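Local coordinates for protein kcn28 (Kitasatospora, PDB 6J31) that has the two-domain GT-B fold, with a C-terminal domain of the erythromycin biosynthesis protein CIII-like family, at residues Asp102-Asp107 with Trp120-Ile125; Leu263-His268 with Val283-Pro288; Ala296-Thr301 with Pro317-Pro322. All blocks are in the same frame, centred on the assembly; numbering follows the deposited sequence.

Interaction 1 of 3, residues Asp102-Asp107 with Trp120-Ile125; sequences DVFLYD and WGIPSI
The carbonyl O of Asp-102 meets the branch methyl CG2 of Ile-122 at 3.4 Å, with the ring of Pro-123 alongside, while the Asp-102 carboxylate is hydrogen-bonded through OD2 to His-6 N. Val-103 sets CG2 anti to its own N, which lays that methyl 3.3 Å from Pro-123 O and near the end of Ile-125. At Phe-104 the parallel pairing starts: its N binds Pro-123 O at 3.0 Å, and its O receives Ile-125 N at 2.8 Å. The phenyl ring leaves the sheet from the face that also carries Ser-124 and takes Trp-120 CE3 at its edge, 4.2 Å from Phe-104 CE2. Leu-105 projects from the other face beside Ile-125, both pointing the same way, with Leu-105 CD2 3.8 Å from Ile-125 CB. Tyr-106 N binds Ile-125 O at 3.1 Å, and the pairing runs on to Ile-127. Tyr-106 CG sits between its backbone N and carbonyl carbon (chi1 64°), which lays the CD1-CE1 side of the ring along the Ile-125 carbonyl, CD1 3.4 Å from Ile-125 O, and near Ser-124 CB; a water in the ring plane bridges Tyr-106 OH and Ser-124 OG. Helix 112-120 lies against Phe-104 and Tyr-106 and ends in a Schellman motif at Gly-121. Strand 103-107, this helix and strand 124-128 form a beta-alpha-beta unit of the N-terminal Rossmann-like sheet.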
loop_
_atom_site.group_PDB
_atom_site.type_symbol
_atom_site.label_atom_id
_atom_site.label_comp_id
_atom_site.label_asym_id
_atom_site.label_seq_id
_atom_site.Cartn_x
_atom_site.Cartn_y
_atom_site.Cartn_z
ATOM N N ASP A 102 9.351 7.097 -23.489
ATOM C CA ASP A 102 10.520 6.226 -23.537
ATOM C C ASP A 102 10.350 4.998 -22.654
ATOM O O ASP A 102 10.947 3.952 -22.928
ATOM C CB ASP A 102 11.770 7.006 -23.138
ATOM C CG ASP A 102 12.113 8.085 -24.137
ATOM O OD1 ASP A 102 12.196 7.755 -25.339
ATOM O OD2 ASP A 102 12.291 9.253 -23.731
ATOM N N VAL A 103 9.566 5.111 -21.584
ATOM C CA VAL A 103 9.313 3.986 -20.698
ATOM C C VAL A 103 7.959 4.200 -20.036
ATOM O O VAL A 103 7.546 5.333 -19.774
ATOM C CB VAL A 103 10.449 3.825 -19.658
ATOM C CG1 VAL A 103 10.581 5.078 -18.816
ATOM C CG2 VAL A 103 10.214 2.608 -18.779
ATOM N N PHE A 104 7.265 3.097 -19.780
ATOM C CA PHE A 104 6.004 3.094 -19.051
ATOM C C PHE A 104 6.254 2.588 -17.636
ATOM O O PHE A 104 6.727 1.463 -17.452
ATOM C CB PHE A 104 4.969 2.203 -19.739
ATOM C CG PHE A 104 4.126 2.910 -20.749
ATOM C CD1 PHE A 104 3.162 3.821 -20.348
ATOM C CD2 PHE A 104 4.278 2.651 -22.102
ATOM C CE1 PHE A 104 2.373 4.472 -21.276
ATOM C CE2 PHE A 104 3.486 3.297 -23.038
ATOM C CZ PHE A 104 2.536 4.209 -22.621
ATOM N N LEU A 105 5.943 3.418 -16.646
ATOM C CA LEU A 105 5.890 3.000 -15.250
ATOM C C LEU A 105 4.428 2.792 -14.891
ATOM O O LEU A 105 3.587 3.632 -15.223
ATOM C CB LEU A 105 6.500 4.052 -14.321
ATOM C CG LEU A 105 7.914 4.571 -14.576
ATOM C CD1 LEU A 105 8.340 5.497 -13.431
ATOM C CD2 LEU A 105 8.911 3.440 -14.785
ATOM N N TYR A 106 4.115 1.681 -14.229
ATOM C CA TYR A 106 2.718 1.411 -13.924
ATOM C C TYR A 106 2.555 0.729 -12.573
ATOM O O TYR A 106 3.283 -0.208 -12.240
ATOM C CB TYR A 106 2.073 0.558 -15.027
ATOM C CG TYR A 106 2.655 -0.831 -15.172
ATOM C CD1 TYR A 106 3.841 -1.047 -15.865
ATOM C CD2 TYR A 106 2.001 -1.933 -14.633
ATOM C CE1 TYR A 106 4.365 -2.323 -15.999
ATOM C CE2 TYR A 106 2.515 -3.201 -14.762
ATOM C CZ TYR A 106 3.696 -3.393 -15.441
ATOM O OH TYR A 106 4.193 -4.665 -15.561
ATOM N N ASP A 107 1.560 1.186 -11.822
ATOM C CA ASP A 107 1.139 0.515 -10.607
ATOM C C ASP A 107 0.613 -0.883 -10.943
ATOM O O ASP A 107 0.281 -1.182 -12.091
ATOM C CB ASP A 107 0.060 1.348 -9.917
ATOM C CG ASP A 107 -0.555 0.646 -8.737
ATOM O OD1 ASP A 107 0.065 0.642 -7.655
ATOM O OD2 ASP A 107 -1.638 0.051 -8.913
ATOM N N TRP A 120 3.770 -1.277 -28.535
ATOM C CA TRP A 120 4.621 -0.247 -29.113
ATOM C C TRP A 120 6.108 -0.525 -28.956
ATOM O O TRP A 120 6.924 0.327 -29.323
ATOM C CB TRP A 120 4.292 1.114 -28.497
ATOM C CG TRP A 120 2.933 1.627 -28.830
ATOM C CD1 TRP A 120 2.098 1.171 -29.810
ATOM C CD2 TRP A 120 2.266 2.736 -28.219
ATOM N NE1 TRP A 120 0.944 1.916 -29.832
ATOM C CE2 TRP A 120 1.025 2.886 -28.867
ATOM C CE3 TRP A 120 2.596 3.611 -27.181
ATOM C CZ2 TRP A 120 0.114 3.878 -28.510
ATOM C CZ3 TRP A 120 1.688 4.591 -26.826
ATOM C CH2 TRP A 120 0.462 4.716 -27.486
ATOM N N GLY A 121 6.478 -1.691 -28.438
ATOM C CA GLY A 121 7.884 -2.003 -28.230
ATOM C C GLY A 121 8.582 -1.042 -27.293
ATOM O O GLY A 121 9.745 -0.682 -27.522
ATOM N N ILE A 122 7.902 -0.635 -26.227
ATOM C CA ILE A 122 8.455 0.296 -25.250
ATOM C C ILE A 122 8.684 -0.495 -23.966
ATOM O O ILE A 122 7.837 -1.323 -23.599
ATOM C CB ILE A 122 7.513 1.494 -25.036
ATOM C CG1 ILE A 122 7.241 2.195 -26.367
ATOM C CG2 ILE A 122 8.098 2.506 -24.063
ATOM C CD1 ILE A 122 6.254 3.333 -26.269
ATOM N N PRO A 123 9.809 -0.309 -23.277
ATOM C CA PRO A 123 10.013 -1.001 -21.997
ATOM C C PRO A 123 9.050 -0.494 -20.932
ATOM O O PRO A 123 8.638 0.670 -20.934
ATOM C CB PRO A 123 11.471 -0.684 -21.636
ATOM C CG PRO A 123 11.846 0.495 -22.472
ATOM C CD PRO A 123 10.988 0.462 -23.702
ATOM N N SER A 124 8.671 -1.402 -20.028
ATOM C CA SER A 124 7.764 -1.114 -18.928
ATOM C C SER A 124 8.350 -1.612 -17.609
ATOM O O SER A 124 9.089 -2.600 -17.571
ATOM C CB SER A 124 6.389 -1.756 -19.161
ATOM O OG SER A 124 6.461 -3.170 -19.074
ATOM N N ILE A 125 8.034 -0.895 -16.530
ATOM C CA ILE A 125 8.469 -1.241 -15.179
ATOM C C ILE A 125 7.267 -1.167 -14.251
ATOM O O ILE A 125 6.625 -0.116 -14.149
ATOM C CB ILE A 125 9.585 -0.313 -14.667
ATOM C CG1 ILE A 125 10.762 -0.285 -15.638
ATOM C CG2 ILE A 125 10.028 -0.740 -13.269
ATOM C CD1 ILE A 125 11.745 0.810 -15.345
HETATM O O HOH W 1 6.627 -5.060 -16.994
#

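Interaction 2 of 3, residues Leu263-His268 with Val283-Pro288; sequences LQIGRH and VHNWVP
Ile-265 and Val-283 make the tightest side-chain contact here: the two side chains cross at about a right angle, with Ile-265 CD1 modelled at 3.4 Å from Val-283 CG1, probably somewhat too close. Ile-265 reaches this place with CG1 held between its own N and carbonyl carbon (chi1 52°), which also brings CG1 within 3.1 Å of His-284 O. Beside this pair, Leu-263 CB faces the other methyl of Val-283, CG2.

Gln-264 leaves the opposite face of the sheet and packs against the loop after strand 281-284. Its chain, bent at chi2, sets CG against Val-287 CG1 at 3.7 Å and against the backbone of Asn-285 and Trp-286. Its OE1 comes 3.6 Å from Trp-286 CA and 4.0 Å from Trp-286 CD1, oblique to the ring.

These side chains are positioned by parallel backbone pairing. His-284 N binds Leu-263 O at 3.0 Å, and His-284 O receives Ile-265 N at 2.9 Å in a nearly straight bond. Beyond that the strands give way to loops, and Gly-266 N makes just a weak bond to Asn-285 O. The backbone angles of Gly-266 (phi 96°, psi 156°) suit glycine, since a CB there would jam against the carbonyl O of Ile-265; the CB of Asn-285 lies next to the Gly-266 carbonyl. In the second shell, Asp-270 holds the ND2 of Asn-285, Glu-282 binds the NE2 of His-284, and Thr-240 OG1 bonds Ile-265 O.

Strand 281-284 is the outermost strand at this side of the C-terminal sheet. Its neighbour 259-264 pairs onward with strand 229-234, while Tyr-246 and Val-250 of helix 243-253 pack on Leu-263; Pro-288 is at the N-cap position, just before helix 289-294.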
loop_
_atom_site.group_PDB
_atom_site.type_symbol
_atom_site.label_atom_id
_atom_site.label_comp_id
_atom_site.label_asym_id
_atom_site.label_seq_id
_atom_site.Cartn_x
_atom_site.Cartn_y
_atom_site.Cartn_z
ATOM N N LEU A 263 -7.050 8.656 19.365
ATOM C CA LEU A 263 -7.948 7.712 18.713
ATOM C C LEU A 263 -8.437 8.337 17.412
ATOM O O LEU A 263 -9.228 9.286 17.430
ATOM C CB LEU A 263 -9.110 7.362 19.643
ATOM C CG LEU A 263 -10.184 6.400 19.137
ATOM C CD1 LEU A 263 -9.561 5.244 18.381
ATOM C CD2 LEU A 263 -11.019 5.886 20.303
ATOM N N GLN A 264 -7.989 7.787 16.287
ATOM C CA GLN A 264 -8.409 8.252 14.971
ATOM C C GLN A 264 -9.508 7.310 14.494
ATOM O O GLN A 264 -9.258 6.129 14.239
ATOM C CB GLN A 264 -7.233 8.297 14.000
ATOM C CG GLN A 264 -7.497 9.150 12.772
ATOM C CD GLN A 264 -7.159 8.452 11.476
ATOM O OE1 GLN A 264 -6.411 8.984 10.653
ATOM N NE2 GLN A 264 -7.713 7.261 11.278
ATOM N N ILE A 265 -10.721 7.847 14.374
ATOM C CA ILE A 265 -11.921 7.059 14.112
ATOM C C ILE A 265 -12.312 7.027 12.644
ATOM O O ILE A 265 -13.170 6.213 12.267
ATOM C CB ILE A 265 -13.100 7.582 14.954
ATOM C CG1 ILE A 265 -13.236 9.086 14.741
ATOM C CG2 ILE A 265 -12.879 7.262 16.419
ATOM C CD1 ILE A 265 -14.294 9.706 15.556
ATOM N N GLY A 266 -11.777 7.926 11.826
ATOM C CA GLY A 266 -12.088 7.965 10.416
ATOM C C GLY A 266 -13.180 8.973 10.083
ATOM O O GLY A 266 -13.997 9.364 10.920
ATOM N N ARG A 267 -13.163 9.409 8.823
ATOM C CA ARG A 267 -14.098 10.374 8.263
ATOM C C ARG A 267 -15.558 9.927 8.366
ATOM O O ARG A 267 -16.445 10.788 8.388
ATOM C CB ARG A 267 -13.731 10.625 6.793
ATOM C CG ARG A 267 -13.786 9.391 5.905
ATOM C CD ARG A 267 -12.667 9.404 4.882
ATOM N NE ARG A 267 -11.370 9.206 5.523
ATOM C CZ ARG A 267 -11.019 8.075 6.123
ATOM N NH1 ARG A 267 -11.880 7.069 6.159
ATOM N NH2 ARG A 267 -9.826 7.948 6.689
ATOM N N HIS A 268 -15.835 8.623 8.431
ATOM C CA HIS A 268 -17.202 8.109 8.399
ATOM C C HIS A 268 -17.937 8.173 9.728
ATOM O O HIS A 268 -19.124 7.839 9.756
ATOM C CB HIS A 268 -17.247 6.660 7.897
ATOM C CG HIS A 268 -17.262 6.544 6.408
ATOM N ND1 HIS A 268 -17.443 5.343 5.757
ATOM C CD2 HIS A 268 -17.177 7.488 5.440
ATOM C CE1 HIS A 268 -17.426 5.545 4.453
ATOM N NE2 HIS A 268 -17.269 6.838 4.234
ATOM N N VAL A 283 -9.951 12.396 20.479
ATOM C CA VAL A 283 -10.482 11.716 19.305
ATOM C C VAL A 283 -10.402 12.650 18.109
ATOM O O VAL A 283 -10.618 13.860 18.237
ATOM C CB VAL A 283 -11.920 11.227 19.566
ATOM C CG1 VAL A 283 -12.542 10.707 18.307
ATOM C CG2 VAL A 283 -11.891 10.112 20.595
ATOM N N HIS A 284 -10.064 12.085 16.953
ATOM C CA HIS A 284 -9.992 12.821 15.702
ATOM C C HIS A 284 -10.586 11.967 14.596
ATOM O O HIS A 284 -10.623 10.739 14.685
ATOM C CB HIS A 284 -8.551 13.185 15.320
ATOM C CG HIS A 284 -7.822 13.979 16.357
ATOM N ND1 HIS A 284 -7.480 15.301 16.172
ATOM C CD2 HIS A 284 -7.351 13.635 17.579
ATOM C CE1 HIS A 284 -6.840 15.740 17.241
ATOM N NE2 HIS A 284 -6.748 14.749 18.109
ATOM N N ASN A 285 -11.053 12.636 13.542
ATOM C CA ASN A 285 -11.425 11.929 12.324
ATOM C C ASN A 285 -10.204 11.610 11.476
ATOM O O ASN A 285 -10.189 10.605 10.756
ATOM C CB ASN A 285 -12.420 12.764 11.529
ATOM C CG ASN A 285 -13.661 13.072 12.322
ATOM O OD1 ASN A 285 -14.475 12.188 12.587
ATOM N ND2 ASN A 285 -13.799 14.325 12.739
ATOM N N TRP A 286 -9.181 12.452 11.552
ATOM C CA TRP A 286 -7.928 12.229 10.857
ATOM C C TRP A 286 -6.847 12.916 11.677
ATOM O O TRP A 286 -7.095 13.952 12.300
ATOM C CB TRP A 286 -7.995 12.758 9.413
ATOM C CG TRP A 286 -6.699 12.730 8.649
ATOM C CD1 TRP A 286 -6.294 11.770 7.763
ATOM C CD2 TRP A 286 -5.659 13.720 8.669
ATOM N NE1 TRP A 286 -5.061 12.091 7.248
ATOM C CE2 TRP A 286 -4.649 13.283 7.786
ATOM C CE3 TRP A 286 -5.481 14.926 9.355
ATOM C CZ2 TRP A 286 -3.480 14.008 7.570
ATOM C CZ3 TRP A 286 -4.318 15.645 9.139
ATOM C CH2 TRP A 286 -3.333 15.184 8.254
ATOM N N VAL A 287 -5.662 12.318 11.706
ATOM C CA VAL A 287 -4.548 12.884 12.465
ATOM C C VAL A 287 -3.333 12.955 11.555
ATOM O O VAL A 287 -3.249 12.237 10.545
ATOM C CB VAL A 287 -4.222 12.047 13.726
ATOM C CG1 VAL A 287 -5.476 11.684 14.488
ATOM C CG2 VAL A 287 -3.450 10.796 13.343
ATOM N N PRO A 288 -2.371 13.817 11.880
ATOM C CA PRO A 288 -1.084 13.757 11.178
ATOM C C PRO A 288 -0.312 12.546 11.663
ATOM O O PRO A 288 0.403 12.622 12.665
ATOM C CB PRO A 288 -0.399 15.070 11.573
ATOM C CG PRO A 288 -1.005 15.423 12.894
ATOM C CD PRO A 288 -2.424 14.919 12.858
#

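Interaction 3 of 3, residues Ala296-Thr301 with Pro317-Pro322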
loop_
_atom_site.group_PDB
_atom_site.type_symbol
_atom_site.label_atom_id
_atom_site.label_comp_id
_atom_site.label_asym_id
_atom_site.label_seq_id
_atom_site.Cartn_x
_atom_site.Cartn_y
_atom_site.Cartn_z
ATOM N N ALA A 296 4.778 8.581 19.684
ATOM C CA ALA A 296 4.011 7.411 20.081
ATOM C C ALA A 296 4.889 6.332 20.707
ATOM O O ALA A 296 6.054 6.145 20.340
ATOM C CB ALA A 296 3.262 6.833 18.880
ATOM N N ASP A 297 4.302 5.606 21.658
ATOM C CA ASP A 297 4.934 4.434 22.244
ATOM C C ASP A 297 4.345 3.126 21.735
ATOM O O ASP A 297 4.994 2.083 21.861
ATOM C CB ASP A 297 4.824 4.489 23.775
ATOM C CG ASP A 297 5.543 5.694 24.369
ATOM O OD1 ASP A 297 6.788 5.656 24.456
ATOM O OD2 ASP A 297 4.873 6.680 24.745
ATOM N N VAL A 298 3.142 3.160 21.163
ATOM C CA VAL A 298 2.540 1.996 20.524
ATOM C C VAL A 298 1.584 2.497 19.453
ATOM O O VAL A 298 1.076 3.619 19.527
ATOM C CB VAL A 298 1.825 1.065 21.534
ATOM C CG1 VAL A 298 0.516 1.663 21.976
ATOM C CG2 VAL A 298 1.597 -0.309 20.921
ATOM N N PHE A 299 1.362 1.667 18.438
ATOM C CA PHE A 299 0.558 2.022 17.276
ATOM C C PHE A 299 -0.373 0.859 16.971
ATOM O O PHE A 299 0.092 -0.255 16.718
ATOM C CB PHE A 299 1.471 2.341 16.083
ATOM C CG PHE A 299 0.744 2.692 14.813
ATOM C CD1 PHE A 299 -0.525 3.239 14.835
ATOM C CD2 PHE A 299 1.355 2.484 13.585
ATOM C CE1 PHE A 299 -1.177 3.563 13.656
ATOM C CE2 PHE A 299 0.712 2.807 12.404
ATOM C CZ PHE A 299 -0.555 3.347 12.438
ATOM N N VAL A 300 -1.679 1.105 17.015
ATOM C CA VAL A 300 -2.676 0.085 16.705
ATOM C C VAL A 300 -3.227 0.359 15.310
ATOM O O VAL A 300 -3.836 1.408 15.073
ATOM C CB VAL A 300 -3.806 0.060 17.745
ATOM C CG1 VAL A 300 -4.748 -1.099 17.458
ATOM C CG2 VAL A 300 -3.242 -0.025 19.152
ATOM N N THR A 301 -3.021 -0.585 14.390
ATOM C CA THR A 301 -3.368 -0.406 12.986
ATOM C C THR A 301 -3.971 -1.697 12.447
ATOM O O THR A 301 -3.866 -2.759 13.066
ATOM C CB THR A 301 -2.140 -0.008 12.149
ATOM O OG1 THR A 301 -2.485 0.015 10.758
ATOM C CG2 THR A 301 -1.002 -0.997 12.372
ATOM N N PRO A 317 6.351 0.211 18.149
ATOM C CA PRO A 317 5.786 -1.140 18.090
ATOM C C PRO A 317 4.301 -1.099 17.773
ATOM O O PRO A 317 3.613 -0.110 18.034
ATOM C CB PRO A 317 6.045 -1.699 19.493
ATOM C CG PRO A 317 6.166 -0.505 20.358
ATOM C CD PRO A 317 6.764 0.583 19.512
ATOM N N MET A 318 3.808 -2.192 17.194
ATOM C CA MET A 318 2.470 -2.193 16.624
ATOM C C MET A 318 1.623 -3.334 17.169
ATOM O O MET A 318 2.111 -4.447 17.377
ATOM C CB MET A 318 2.538 -2.268 15.091
ATOM C CG MET A 318 3.101 -0.992 14.467
ATOM S SD MET A 318 3.471 -1.103 12.709
ATOM C CE MET A 318 5.140 -1.759 12.763
ATOM N N VAL A 319 0.351 -3.034 17.409
ATOM C CA VAL A 319 -0.682 -4.039 17.618
ATOM C C VAL A 319 -1.496 -4.100 16.334
ATOM O O VAL A 319 -2.095 -3.099 15.924
ATOM C CB VAL A 319 -1.568 -3.702 18.829
ATOM C CG1 VAL A 319 -2.713 -4.694 18.936
ATOM C CG2 VAL A 319 -0.743 -3.696 20.108
ATOM N N VAL A 320 -1.493 -5.255 15.677
ATOM C CA VAL A 320 -2.027 -5.394 14.328
ATOM C C VAL A 320 -3.342 -6.159 14.388
ATOM O O VAL A 320 -3.434 -7.195 15.055
ATOM C CB VAL A 320 -1.022 -6.102 13.403
ATOM C CG1 VAL A 320 -1.535 -6.107 11.977
ATOM C CG2 VAL A 320 0.333 -5.430 13.487
ATOM N N ALA A 321 -4.355 -5.648 13.683
ATOM C CA ALA A 321 -5.678 -6.263 13.599
ATOM C C ALA A 321 -6.001 -6.476 12.125
ATOM O O ALA A 321 -6.745 -5.689 11.521
ATOM C CB ALA A 321 -6.745 -5.405 14.278
ATOM N N PRO A 322 -5.469 -7.533 11.516
ATOM C CA PRO A 322 -5.633 -7.709 10.070
ATOM C C PRO A 322 -7.074 -8.016 9.697
ATOM O O PRO A 322 -7.810 -8.675 10.436
ATOM C CB PRO A 322 -4.715 -8.895 9.757
ATOM C CG PRO A 322 -4.695 -9.672 11.035
ATOM C CD PRO A 322 -4.705 -8.635 12.124
#
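Four backbone hydrogen bonds join Phe-299 and Thr-301 to residues Pro-317 to Ala-321 in parallel register. Phe-299 N binds Pro-317 O at 2.9 Å and Phe-299 O receives Val-319 N; Thr-301 N then reaches Val-319 O at 3.1 Å, and Thr-301 O takes Ala-321 N at 3.0 Å. Alpha-carbon hydrogens add weaker contacts, the shortest from Met-318 CA to Phe-299 O at 3.1 Å.

Apolar contacts fall on both faces. On one, Phe-299 and Met-318 lie side by side, with Met-318 CG 4.0 Å from Phe-299 CD2; the sulfur, SD, sits 5.4 Å from the centroid of the Phe-299 ring, an oblique Met-aromatic contact. Thr-301 CB, from the same strand, lies above one face of this ring, offset toward the rim. On the other side, Val-300 CG2 meets Val-319 CB, and Val-319 CG2, anti to its carbonyl carbon, slants toward Val-298 CG2 at 4.2 Å.

The polar end of Asp-297 is taken by Val-230 N. Strand 298-301, helix 305-314 and strand 318-320 form a beta-alpha-beta unit of the C-terminal Rossmann-like sheet, flanked by strands 229-234 and 340-342. Helix 350-362 covers Val-298, Pro-317 and Val-319, whereas helix 327-336 packs on Val-320 across the sheet.

Interaction 1 belongs to the seven-stranded parallel sheet of the N-terminal half, interactions 2 and 3 to the six-stranded parallel sheet of the C-terminal half. Along the chain they come in series, each closing before the next opens. The centre of interaction 1 lies about 38 Å from each of the other two, on the opposite side of the chain's centre. Interactions 2 and 3 are nearer, with centres about 15 Å apart and nearest atoms about 7 Å; strand 229-234 runs between them. Two facing Rossmann-like halves are characteristic of the GT-B fold, and the pocket holding (2E,2'E)-3,3'-(1,2-phenylene)di(prop-2-enoic acid) draws residues from both, including His-17 and Asn-325.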